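Local coordinates for protein 3-hydroxyadipyl-CoA dehydrogenase (Escherichia coli, PDB 3MOG) that catalyses the NAD+-dependent oxidation of (3S)-3-hydroxyadipyl-CoA to 3-oxoadipyl-CoA in the degradation of phenylacetate, at residues Arg137-His142 with Leu159-Glu164; Ala85-Glu90 with Glu167-Leu172; Ala332-Leu337 with Ala357-Asp362; Val352-Ala357 with Tyr370-Gln375. One frame throughout, in Å; residues are numbered along the deposited sequence.

Contacts 1 and 2 belong to the NAD-binding domain and contacts 3 and 4 to the reduced Rossmann-fold domain; the nearest atoms of contacts 1 and 4 are still about 31 Å apart. Helix 163-175 links the first two: contact 1 holds the turn that leads into it by a buried hydrogen bond, while contact 2 presses its leucines onto the sheet, and A139 touches L169 between them. Contacts 3 and 4 share A357, yet 3 joins a helix to a partly exposed turn through small methyl groups, whereas 4 is helix-on-sheet packing in the core. Polar chemistry across the segments thus appears at contact 1 alone.

Contact 1: Arg137-His142 with Leu159-Glu164; sequences RVAGLH and LATAAE
T161 lies against the backbone of V138 with both branches of its side chain, the hydroxyl and the methyl. OG1 donates a hydrogen bond to V138 O at 2.8 Å, arriving in the carbonyl plane with a C=O...OG1 angle of 152°. The methyl works beside it: T161 CG2 lies 3.6 Å from V138 O and 4.0 Å from A139 CB. One rotation about CA-CB serves both branches, for at a chi1 of -57° OG1 is anti to the carbonyl carbon while CG2 is anti to the backbone N. Threonine suits the place because it brings a donor and a small apolar group to the same point, where a strand offers a carbonyl and, one residue on, a methyl.

The hydroxyl has a second task, as the backbone N-H of G158 bonds to the same OG1, so that one atom ties the chain leaving strand 152-157 to strand 138-143. A valine here would keep the methyl packing but would probably leave both V138 O and the N-H of G158 without this partner, and the turn less firmly held. A139 is small enough to let helix 163-175 come close, and its side chain also meets L169. Just before T161, L159 and A160 pack on R273 of the second subunit. A162, directly after T161, takes the N-cap position of the helix, and the bond one residue earlier probably helps to hold the passage from strand to helix, where antiparallel strand 152-157 is added to the parallel, Rossmann-type part of the sheet of the NAD-binding domain.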
loop_
_atom_site.group_PDB
_atom_site.type_symbol
_atom_site.label_atom_id
_atom_site.label_comp_id
_atom_site.label_asym_id
_atom_site.label_seq_id
_atom_site.Cartn_x
_atom_site.Cartn_y
_atom_site.Cartn_z
ATOM N N ARG C 137 10.237 -31.740 12.786
ATOM C CA ARG C 137 9.241 -32.166 13.767
ATOM C C ARG C 137 8.641 -30.975 14.499
ATOM O O ARG C 137 7.938 -31.140 15.488
ATOM C CB ARG C 137 9.773 -33.247 14.737
ATOM C CG ARG C 137 11.189 -33.042 15.279
ATOM C CD ARG C 137 11.256 -31.893 16.260
ATOM N NE ARG C 137 12.624 -31.499 16.573
ATOM C CZ ARG C 137 13.280 -31.878 17.665
ATOM N NH1 ARG C 137 12.693 -32.670 18.558
ATOM N NH2 ARG C 137 14.522 -31.457 17.864
ATOM N N VAL C 138 8.957 -29.776 14.017
ATOM C CA VAL C 138 8.298 -28.558 14.472
ATOM C C VAL C 138 7.071 -28.306 13.586
ATOM O O VAL C 138 7.135 -28.480 12.371
ATOM C CB VAL C 138 9.244 -27.343 14.445
ATOM C CG1 VAL C 138 8.643 -26.164 15.190
ATOM C CG2 VAL C 138 10.592 -27.698 15.046
ATOM N N ALA C 139 5.960 -27.922 14.214
ATOM C CA ALA C 139 4.688 -27.706 13.533
ATOM C C ALA C 139 3.798 -26.851 14.414
ATOM O O ALA C 139 4.099 -26.639 15.573
ATOM C CB ALA C 139 3.999 -29.043 13.234
ATOM N N GLY C 140 2.699 -26.353 13.860
ATOM C CA GLY C 140 1.724 -25.614 14.651
ATOM C C GLY C 140 0.577 -26.529 14.988
ATOM O O GLY C 140 0.153 -27.327 14.160
ATOM N N LEU C 141 0.094 -26.434 16.216
ATOM C CA LEU C 141 -1.096 -27.155 16.620
ATOM C C LEU C 141 -1.996 -26.119 17.271
ATOM O O LEU C 141 -1.891 -25.835 18.465
ATOM C CB LEU C 141 -0.732 -28.316 17.564
ATOM C CG LEU C 141 -1.650 -29.539 17.627
ATOM C CD1 LEU C 141 -1.736 -30.220 16.284
ATOM C CD2 LEU C 141 -1.176 -30.532 18.686
ATOM N N HIS C 142 -2.862 -25.524 16.458
ATOM C CA HIS C 142 -3.578 -24.322 16.851
ATOM C C HIS C 142 -5.009 -24.595 17.298
ATOM O O HIS C 142 -5.876 -24.830 16.466
ATOM C CB HIS C 142 -3.553 -23.315 15.693
ATOM C CG HIS C 142 -4.270 -22.038 15.982
ATOM N ND1 HIS C 142 -5.135 -21.450 15.082
ATOM C CD2 HIS C 142 -4.257 -21.234 17.073
ATOM C CE1 HIS C 142 -5.620 -20.337 15.607
ATOM N NE2 HIS C 142 -5.109 -20.187 16.817
ATOM N N LEU C 159 7.895 -24.413 6.613
ATOM C CA LEU C 159 8.659 -24.822 5.432
ATOM C C LEU C 159 9.245 -26.228 5.543
ATOM O O LEU C 159 9.109 -27.032 4.619
ATOM C CB LEU C 159 9.780 -23.804 5.181
ATOM C CG LEU C 159 10.701 -23.947 3.974
ATOM C CD1 LEU C 159 9.929 -23.647 2.687
ATOM C CD2 LEU C 159 11.886 -23.012 4.156
ATOM N N ALA C 160 9.856 -26.513 6.695
ATOM C CA ALA C 160 10.577 -27.761 6.947
ATOM C C ALA C 160 9.710 -28.921 7.432
ATOM O O ALA C 160 10.156 -30.069 7.397
ATOM C CB ALA C 160 11.717 -27.512 7.943
ATOM N N THR C 161 8.491 -28.621 7.882
ATOM C CA THR C 161 7.611 -29.608 8.533
ATOM C C THR C 161 7.365 -30.842 7.677
ATOM O O THR C 161 6.793 -30.745 6.586
ATOM C CB THR C 161 6.231 -28.998 8.899
ATOM O OG1 THR C 161 6.403 -27.862 9.750
ATOM C CG2 THR C 161 5.328 -30.021 9.604
ATOM N N ALA C 162 7.780 -31.999 8.191
ATOM C CA ALA C 162 7.542 -33.282 7.526
ATOM C C ALA C 162 6.057 -33.631 7.444
ATOM O O ALA C 162 5.259 -33.230 8.302
ATOM C CB ALA C 162 8.320 -34.397 8.214
ATOM N N ALA C 163 5.702 -34.369 6.394
ATOM C CA ALA C 163 4.331 -34.812 6.158
ATOM C C ALA C 163 3.857 -35.901 7.123
ATOM O O ALA C 163 2.656 -35.965 7.429
ATOM C CB ALA C 163 4.149 -35.266 4.699
ATOM N N GLU C 164 4.775 -36.768 7.578
ATOM C CA GLU C 164 4.428 -37.789 8.572
ATOM C C GLU C 164 4.026 -37.141 9.899
ATOM O O GLU C 164 3.087 -37.596 10.567
ATOM C CB GLU C 164 5.568 -38.795 8.767
ATOM C CG GLU C 164 5.677 -39.835 7.650
ATOM C CD GLU C 164 6.294 -41.144 8.114
ATOM O OE1 GLU C 164 6.086 -41.522 9.288
ATOM O OE2 GLU C 164 6.981 -41.803 7.302
#

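Contact 2: Ala85-Glu90 with Glu167-Leu172; sequences ADLVIE and EQLCEL
L87 packs against L169 and L172 in a helix-on-sheet contact of the NAD-binding domain, where strand 87-90, an inner strand of the sheet, is covered by helix 163-175. The nearest backbones, at L87 and L169, are 9.3 Å apart from CA to CA, a separation that leucine side chains reaching from both sides can bridge. The forked end of L87 divides the work: its CD1 lies 4.1 Å from CD2 of L169, and its CD2 lies 3.6 Å from CD2 of L172. L169 and L172, three positions apart, occupy the same side of the helix and receive the two prongs. With chi1 at 169°, CG of L87 stands anti to the backbone N, which carries the fork out toward the helix. Both leucine pairs meet at a slant rather than lying side by side.

L115 and T117 of the adjoining strand flank L87, and L115 also touches L169. On the other side of the strand V88 and E90 meet helix 96-109, as the alternation of a strand between two helical layers demands. The outward side of helix 163-175 is polar: E167 there forms a salt bridge with R182.

No hydrogen bond crosses this interface. Its hold comes from the burial of branched hydrocarbon and the fit of methyl groups, which limits how near the helix may lie but, lacking directional bonds, does little to fix its orientation.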
loop_
_atom_site.group_PDB
_atom_site.type_symbol
_atom_site.label_atom_id
_atom_site.label_comp_id
_atom_site.label_asym_id
_atom_site.label_seq_id
_atom_site.Cartn_x
_atom_site.Cartn_y
_atom_site.Cartn_z
ATOM N N ALA C 85 8.559 -36.640 27.098
ATOM C CA ALA C 85 7.404 -36.319 26.238
ATOM C C ALA C 85 7.616 -36.686 24.776
ATOM O O ALA C 85 8.683 -36.432 24.212
ATOM C CB ALA C 85 7.048 -34.852 26.356
ATOM N N ASP C 86 6.592 -37.291 24.179
ATOM C CA ASP C 86 6.547 -37.559 22.736
ATOM C C ASP C 86 6.028 -36.357 21.949
ATOM O O ASP C 86 6.232 -36.267 20.733
ATOM C CB ASP C 86 5.626 -38.739 22.456
ATOM C CG ASP C 86 6.031 -39.982 23.211
ATOM O OD1 ASP C 86 7.237 -40.331 23.192
ATOM O OD2 ASP C 86 5.138 -40.605 23.819
ATOM N N LEU C 87 5.318 -35.469 22.651
ATOM C CA LEU C 87 4.729 -34.271 22.068
ATOM C C LEU C 87 4.794 -33.146 23.083
ATOM O O LEU C 87 4.419 -33.311 24.241
ATOM C CB LEU C 87 3.267 -34.500 21.631
ATOM C CG LEU C 87 2.460 -33.247 21.238
ATOM C CD1 LEU C 87 3.026 -32.562 20.001
ATOM C CD2 LEU C 87 0.993 -33.512 21.039
ATOM N N VAL C 88 5.297 -32.010 22.628
ATOM C CA VAL C 88 5.254 -30.791 23.393
ATOM C C VAL C 88 4.342 -29.813 22.668
ATOM O O VAL C 88 4.485 -29.595 21.449
ATOM C CB VAL C 88 6.650 -30.164 23.555
ATOM C CG1 VAL C 88 6.555 -28.894 24.369
ATOM C CG2 VAL C 88 7.597 -31.134 24.228
ATOM N N ILE C 89 3.395 -29.243 23.413
ATOM C CA ILE C 89 2.538 -28.185 22.892
ATOM C C ILE C 89 2.812 -26.902 23.684
ATOM O O ILE C 89 2.465 -26.800 24.853
ATOM C CB ILE C 89 1.050 -28.556 22.972
ATOM C CG1 ILE C 89 0.787 -29.880 22.258
ATOM C CG2 ILE C 89 0.171 -27.452 22.366
ATOM C CD1 ILE C 89 -0.585 -30.466 22.553
ATOM N N GLU C 90 3.431 -25.936 23.022
ATOM C CA GLU C 90 3.824 -24.668 23.632
ATOM C C GLU C 90 2.699 -23.648 23.518
ATOM O O GLU C 90 2.183 -23.409 22.438
ATOM C CB GLU C 90 5.089 -24.147 22.928
ATOM C CG GLU C 90 5.655 -22.858 23.470
ATOM C CD GLU C 90 4.904 -21.618 23.005
ATOM O OE1 GLU C 90 4.580 -21.513 21.799
ATOM O OE2 GLU C 90 4.623 -20.760 23.863
ATOM N N GLU C 167 0.470 -35.949 9.610
ATOM C CA GLU C 167 -0.431 -37.104 9.698
ATOM C C GLU C 167 -0.578 -37.581 11.133
ATOM O O GLU C 167 -1.687 -37.899 11.571
ATOM C CB GLU C 167 0.095 -38.276 8.856
ATOM C CG GLU C 167 0.066 -38.076 7.352
ATOM C CD GLU C 167 -1.326 -37.847 6.794
ATOM O OE1 GLU C 167 -2.287 -38.517 7.240
ATOM O OE2 GLU C 167 -1.447 -36.996 5.891
ATOM N N GLN C 168 0.550 -37.637 11.843
ATOM C CA GLN C 168 0.578 -37.980 13.262
ATOM C C GLN C 168 -0.279 -37.002 14.068
ATOM O O GLN C 168 -1.159 -37.425 14.835
ATOM C CB GLN C 168 2.021 -37.994 13.788
ATOM C CG GLN C 168 2.820 -39.257 13.464
ATOM C CD GLN C 168 4.223 -39.230 14.069
ATOM O OE1 GLN C 168 5.222 -39.129 13.353
ATOM N NE2 GLN C 168 4.299 -39.304 15.397
ATOM N N LEU C 169 -0.055 -35.705 13.852
ATOM C CA LEU C 169 -0.827 -34.668 14.559
ATOM C C LEU C 169 -2.316 -34.678 14.249
ATOM O O LEU C 169 -3.128 -34.497 15.159
ATOM C CB LEU C 169 -0.230 -33.266 14.338
ATOM C CG LEU C 169 1.175 -33.130 14.931
ATOM C CD1 LEU C 169 1.743 -31.741 14.659
ATOM C CD2 LEU C 169 1.168 -33.454 16.434
ATOM N N CYS C 170 -2.670 -34.910 12.977
ATOM C CA CYS C 170 -4.078 -35.060 12.571
ATOM C C CYS C 170 -4.739 -36.256 13.246
ATOM O O CYS C 170 -5.824 -36.125 13.830
ATOM C CB CYS C 170 -4.229 -35.165 11.043
ATOM S SG CYS C 170 -3.902 -33.616 10.149
ATOM N N GLU C 171 -4.084 -37.415 13.163
ATOM C CA GLU C 171 -4.588 -38.638 13.795
ATOM C C GLU C 171 -4.772 -38.472 15.299
ATOM O O GLU C 171 -5.783 -38.898 15.859
ATOM C CB GLU C 171 -3.672 -39.833 13.512
ATOM C CG GLU C 171 -4.297 -41.158 13.938
ATOM C CD GLU C 171 -3.550 -42.379 13.443
ATOM O OE1 GLU C 171 -2.302 -42.402 13.528
ATOM O OE2 GLU C 171 -4.225 -43.328 12.984
ATOM N N LEU C 172 -3.807 -37.818 15.943
ATOM C CA LEU C 172 -3.864 -37.611 17.382
ATOM C C LEU C 172 -5.027 -36.693 17.815
ATOM O O LEU C 172 -5.756 -37.026 18.766
ATOM C CB LEU C 172 -2.513 -37.106 17.895
ATOM C CG LEU C 172 -2.407 -36.768 19.386
ATOM C CD1 LEU C 172 -2.390 -38.029 20.246
ATOM C CD2 LEU C 172 -1.161 -35.961 19.604
#

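Contact 3: Ala332-Leu337 with Ala357-Asp362; sequences ALAIRL and AAVNPD
A334 meets A357 and V359 through methyl groups alone, so no flat group is stacked between these residues. The nearest flat side chain is the carboxamide of N360, whose oxygen end faces the helix, OD1 staying 4.7 Å from A334 CB. Its ND2 is engaged by V341 O, and a weak bond runs from the same nitrogen to T365 OG1; the side chain of N360 also packs on P340 and V342. The amide therefore braces the turn against the sheet and leaves the helix to the methyls.

The contact centres on A334 CB. It lies 3.7 Å from CB of A357 and 3.7 Å from CG1 of V359, and so sits over the notch between two methyls of one turn. Alanine suits the helix here because the backbones come as near as 6.6 Å, between CA of A334 and CA of A357, a spacing suited to single methyls. CG1 of V359 stands between its own backbone N and carbonyl carbon, chi1 88°, the crowded position, and this rotation turns it to the helix.

Residues 357-360 form a type I beta turn, closed by the bond from N360 N to A357 O at 2.8 Å. Helix 330-337 adds a polar tie, from Q331 OE1 to the N-H of V359. On another part of the helix A332 and I335 pack on L468 and S471 of the third subunit.

The chemistry is thus divided: hydrogen bonds set the shape of the turn, while its fit to A334 rests on close-packed methyls, with A334 and A357 buried and V359 at the exposed margin.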
loop_
_atom_site.group_PDB
_atom_site.type_symbol
_atom_site.label_atom_id
_atom_site.label_comp_id
_atom_site.label_asym_id
_atom_site.label_seq_id
_atom_site.Cartn_x
_atom_site.Cartn_y
_atom_site.Cartn_z
ATOM N N ALA C 332 -29.193 4.537 -8.996
ATOM C CA ALA C 332 -28.651 4.331 -10.341
ATOM C C ALA C 332 -29.627 3.551 -11.215
ATOM O O ALA C 332 -29.793 3.871 -12.388
ATOM C CB ALA C 332 -27.292 3.632 -10.301
ATOM N N LEU C 333 -30.262 2.530 -10.637
ATOM C CA LEU C 333 -31.249 1.730 -11.366
ATOM C C LEU C 333 -32.482 2.565 -11.703
ATOM O O LEU C 333 -32.974 2.516 -12.830
ATOM C CB LEU C 333 -31.633 0.463 -10.576
ATOM C CG LEU C 333 -30.493 -0.557 -10.390
ATOM C CD1 LEU C 333 -30.886 -1.660 -9.428
ATOM C CD2 LEU C 333 -30.030 -1.136 -11.718
ATOM N N ALA C 334 -32.934 3.364 -10.732
ATOM C CA ALA C 334 -34.157 4.150 -10.872
ATOM C C ALA C 334 -34.062 5.194 -11.978
ATOM O O ALA C 334 -35.028 5.399 -12.710
ATOM C CB ALA C 334 -34.574 4.787 -9.538
ATOM N N ILE C 335 -32.902 5.830 -12.130
ATOM C CA ILE C 335 -32.752 6.782 -13.221
ATOM C C ILE C 335 -32.484 6.093 -14.567
ATOM O O ILE C 335 -32.891 6.600 -15.615
ATOM C CB ILE C 335 -31.758 7.939 -12.904
ATOM C CG1 ILE C 335 -30.311 7.538 -13.193
ATOM C CG2 ILE C 335 -31.965 8.452 -11.453
ATOM C CD1 ILE C 335 -29.428 8.700 -13.559
ATOM N N ARG C 336 -31.839 4.930 -14.540
ATOM C CA ARG C 336 -31.612 4.172 -15.772
ATOM C C ARG C 336 -32.919 3.641 -16.349
ATOM O O ARG C 336 -33.123 3.634 -17.568
ATOM C CB ARG C 336 -30.636 3.013 -15.549
ATOM C CG ARG C 336 -29.268 3.247 -16.166
ATOM C CD ARG C 336 -28.349 2.070 -15.940
ATOM N NE ARG C 336 -28.972 0.818 -16.359
ATOM C CZ ARG C 336 -28.705 -0.368 -15.832
ATOM N NH1 ARG C 336 -27.827 -0.476 -14.842
ATOM N NH2 ARG C 336 -29.329 -1.448 -16.291
ATOM N N LEU C 337 -33.802 3.219 -15.456
ATOM C CA LEU C 337 -35.031 2.553 -15.858
ATOM C C LEU C 337 -36.269 3.462 -15.814
ATOM O O LEU C 337 -37.343 3.027 -16.214
ATOM C CB LEU C 337 -35.244 1.277 -15.016
ATOM C CG LEU C 337 -34.140 0.206 -15.097
ATOM C CD1 LEU C 337 -34.222 -0.780 -13.941
ATOM C CD2 LEU C 337 -34.151 -0.538 -16.446
ATOM N N ALA C 357 -34.622 4.196 -3.641
ATOM C CA ALA C 357 -34.023 5.304 -4.369
ATOM C C ALA C 357 -34.631 6.605 -3.843
ATOM O O ALA C 357 -35.841 6.683 -3.618
ATOM C CB ALA C 357 -34.272 5.153 -5.839
ATOM N N ALA C 358 -33.783 7.604 -3.615
ATOM C CA ALA C 358 -34.217 8.953 -3.200
ATOM C C ALA C 358 -35.375 9.487 -4.038
ATOM O O ALA C 358 -36.270 10.140 -3.510
ATOM C CB ALA C 358 -33.039 9.931 -3.265
ATOM N N VAL C 359 -35.336 9.170 -5.338
ATOM C CA VAL C 359 -36.339 9.555 -6.337
ATOM C C VAL C 359 -37.699 8.820 -6.215
ATOM O O VAL C 359 -38.664 9.193 -6.892
ATOM C CB VAL C 359 -35.739 9.418 -7.784
ATOM C CG1 VAL C 359 -35.936 8.018 -8.355
ATOM C CG2 VAL C 359 -36.300 10.465 -8.730
ATOM N N ASN C 360 -37.777 7.788 -5.367
ATOM C CA ASN C 360 -39.048 7.099 -5.118
ATOM C C ASN C 360 -40.036 8.014 -4.418
ATOM O O ASN C 360 -39.666 8.715 -3.467
ATOM C CB ASN C 360 -38.881 5.858 -4.232
ATOM C CG ASN C 360 -38.295 4.671 -4.968
ATOM O OD1 ASN C 360 -37.754 4.801 -6.062
ATOM N ND2 ASN C 360 -38.392 3.495 -4.354
ATOM N N PRO C 361 -41.291 8.023 -4.901
ATOM C CA PRO C 361 -42.382 8.530 -4.086
ATOM C C PRO C 361 -42.623 7.515 -2.988
ATOM O O PRO C 361 -42.565 6.303 -3.242
ATOM C CB PRO C 361 -43.577 8.551 -5.051
ATOM C CG PRO C 361 -42.979 8.448 -6.433
ATOM C CD PRO C 361 -41.734 7.645 -6.257
ATOM N N ASP C 362 -42.898 8.009 -1.783
ATOM C CA ASP C 362 -43.056 7.169 -0.590
ATOM C C ASP C 362 -44.158 6.110 -0.729
ATOM O O ASP C 362 -44.166 5.121 0.010
ATOM C CB ASP C 362 -43.287 8.037 0.660
ATOM C CG ASP C 362 -42.078 8.920 1.009
ATOM O OD1 ASP C 362 -41.334 9.324 0.093
ATOM O OD2 ASP C 362 -41.873 9.219 2.207
#

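Contact 4: Val352-Ala357 with Tyr370-Gln375; sequences VTIAAA and YYLQQQ
Apolar packing carries the whole contact between L372 and the strand residues I354 and V352. CD1 of L372 does the touching: it lies 3.7 Å from CG2 of I354 and 4.5 Å from CG1 of V352, a looser approach. V352 and I354, two positions apart, point to the same side of the strand, and beta-branched residues suit an extended chain there. I354 has chi1 at 72°, which sets CG2 beside the backbone N, where it faces the leucine. L372 and I354 run past each other in opposite directions, so the end of L372, at CD1, comes to rest against the short branch of I354, CG2, near its base.

Hydrogen bonds belong to the backbone and to the surroundings. Near the end of helix 362-373, Q374 N bonds to Y370 O at 3.1 Å, and Q375 N turns back to L372 O at 3.0 Å. The amide of Q373, next to the buried leucine, is used by the chain near E296 and V298, holding a polar side chain off the core.

Strand 351-356 lies between antiparallel 341-345 and parallel 378-381. L372 also meets I344 and V379, one from each neighbour, and so helix 362-373 covers three strands as the connection of a beta-alpha-beta unit.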
loop_
_atom_site.group_PDB
_atom_site.type_symbol
_atom_site.label_atom_id
_atom_site.label_comp_id
_atom_site.label_asym_id
_atom_site.label_seq_id
_atom_site.Cartn_x
_atom_site.Cartn_y
_atom_site.Cartn_z
ATOM N N VAL C 352 -34.500 -8.748 6.732
ATOM C CA VAL C 352 -34.231 -8.321 5.369
ATOM C C VAL C 352 -33.895 -6.814 5.412
ATOM O O VAL C 352 -34.597 -6.048 6.089
ATOM C CB VAL C 352 -35.504 -8.596 4.527
ATOM C CG1 VAL C 352 -35.686 -7.605 3.413
ATOM C CG2 VAL C 352 -35.514 -10.014 3.999
ATOM N N THR C 353 -32.825 -6.375 4.737
ATOM C CA THR C 353 -32.625 -4.923 4.586
ATOM C C THR C 353 -33.003 -4.409 3.197
ATOM O O THR C 353 -32.925 -5.138 2.206
ATOM C CB THR C 353 -31.233 -4.364 5.073
ATOM O OG1 THR C 353 -30.191 -4.696 4.151
ATOM C CG2 THR C 353 -30.875 -4.865 6.449
ATOM N N ILE C 354 -33.456 -3.156 3.145
ATOM C CA ILE C 354 -33.905 -2.539 1.894
ATOM C C ILE C 354 -33.419 -1.098 1.799
ATOM O O ILE C 354 -33.086 -0.481 2.805
ATOM C CB ILE C 354 -35.472 -2.549 1.717
ATOM C CG1 ILE C 354 -36.148 -1.558 2.675
ATOM C CG2 ILE C 354 -36.057 -3.968 1.860
ATOM C CD1 ILE C 354 -37.487 -1.055 2.190
ATOM N N ALA C 355 -33.346 -0.582 0.578
ATOM C CA ALA C 355 -33.049 0.825 0.375
ATOM C C ALA C 355 -33.891 1.289 -0.770
ATOM O O ALA C 355 -34.006 0.592 -1.786
ATOM C CB ALA C 355 -31.560 1.054 0.078
ATOM N N ALA C 356 -34.508 2.449 -0.579
ATOM C CA ALA C 356 -35.320 3.084 -1.606
ATOM C C ALA C 356 -34.454 4.090 -2.328
ATOM O O ALA C 356 -33.631 4.756 -1.701
ATOM C CB ALA C 356 -36.486 3.795 -0.971
ATOM N N ALA C 357 -34.622 4.196 -3.641
ATOM C CA ALA C 357 -34.023 5.304 -4.369
ATOM C C ALA C 357 -34.631 6.605 -3.843
ATOM O O ALA C 357 -35.841 6.683 -3.618
ATOM C CB ALA C 357 -34.272 5.153 -5.839
ATOM N N TYR C 370 -44.856 -3.370 2.077
ATOM C CA TYR C 370 -46.061 -4.164 2.327
ATOM C C TYR C 370 -45.889 -5.587 1.800
ATOM O O TYR C 370 -46.061 -6.548 2.546
ATOM C CB TYR C 370 -47.323 -3.512 1.712
ATOM C CG TYR C 370 -48.581 -4.368 1.862
ATOM C CD1 TYR C 370 -49.332 -4.353 3.047
ATOM C CD2 TYR C 370 -49.007 -5.210 0.827
ATOM C CE1 TYR C 370 -50.473 -5.154 3.196
ATOM C CE2 TYR C 370 -50.137 -6.017 0.965
ATOM C CZ TYR C 370 -50.868 -5.982 2.148
ATOM O OH TYR C 370 -51.987 -6.777 2.273
ATOM N N TYR C 371 -45.544 -5.703 0.520
ATOM C CA TYR C 371 -45.326 -6.997 -0.124
ATOM C C TYR C 371 -44.405 -7.913 0.675
ATOM O O TYR C 371 -44.687 -9.106 0.827
ATOM C CB TYR C 371 -44.769 -6.809 -1.540
ATOM C CG TYR C 371 -44.328 -8.105 -2.181
ATOM C CD1 TYR C 371 -42.966 -8.402 -2.350
ATOM C CD2 TYR C 371 -45.268 -9.051 -2.597
ATOM C CE1 TYR C 371 -42.558 -9.600 -2.927
ATOM C CE2 TYR C 371 -44.873 -10.253 -3.172
ATOM C CZ TYR C 371 -43.519 -10.519 -3.340
ATOM O OH TYR C 371 -43.134 -11.707 -3.912
ATOM N N LEU C 372 -43.314 -7.340 1.184
ATOM C CA LEU C 372 -42.312 -8.094 1.919
ATOM C C LEU C 372 -42.826 -8.574 3.265
ATOM O O LEU C 372 -42.601 -9.731 3.638
ATOM C CB LEU C 372 -41.040 -7.258 2.102
ATOM C CG LEU C 372 -40.209 -7.011 0.839
ATOM C CD1 LEU C 372 -39.127 -5.975 1.094
ATOM C CD2 LEU C 372 -39.617 -8.313 0.336
ATOM N N GLN C 373 -43.517 -7.679 3.976
ATOM C CA GLN C 373 -44.081 -7.957 5.301
ATOM C C GLN C 373 -45.098 -9.089 5.246
ATOM O O GLN C 373 -45.167 -9.917 6.158
ATOM C CB GLN C 373 -44.741 -6.704 5.877
ATOM C CG GLN C 373 -43.777 -5.681 6.453
ATOM C CD GLN C 373 -44.461 -4.370 6.802
ATOM O OE1 GLN C 373 -45.529 -4.052 6.275
ATOM N NE2 GLN C 373 -43.844 -3.598 7.686
ATOM N N GLN C 374 -45.855 -9.134 4.152
ATOM C CA GLN C 374 -46.861 -10.167 3.938
ATOM C C GLN C 374 -46.240 -11.536 3.609
ATOM O O GLN C 374 -46.960 -12.524 3.421
ATOM C CB GLN C 374 -47.845 -9.722 2.844
ATOM C CG GLN C 374 -49.308 -10.121 3.109
ATOM C CD GLN C 374 -49.872 -9.547 4.410
ATOM O OE1 GLN C 374 -49.677 -8.367 4.726
ATOM N NE2 GLN C 374 -50.582 -10.385 5.167
ATOM N N GLN C 375 -44.908 -11.585 3.549
ATOM C CA GLN C 375 -44.172 -12.824 3.302
ATOM C C GLN C 375 -43.399 -13.285 4.531
ATOM O O GLN C 375 -42.592 -14.210 4.450
ATOM C CB GLN C 375 -43.228 -12.676 2.106
ATOM C CG GLN C 375 -43.929 -12.340 0.805
ATOM C CD GLN C 375 -43.111 -12.705 -0.410
ATOM O OE1 GLN C 375 -41.915 -12.408 -0.489
ATOM N NE2 GLN C 375 -43.755 -13.356 -1.374
#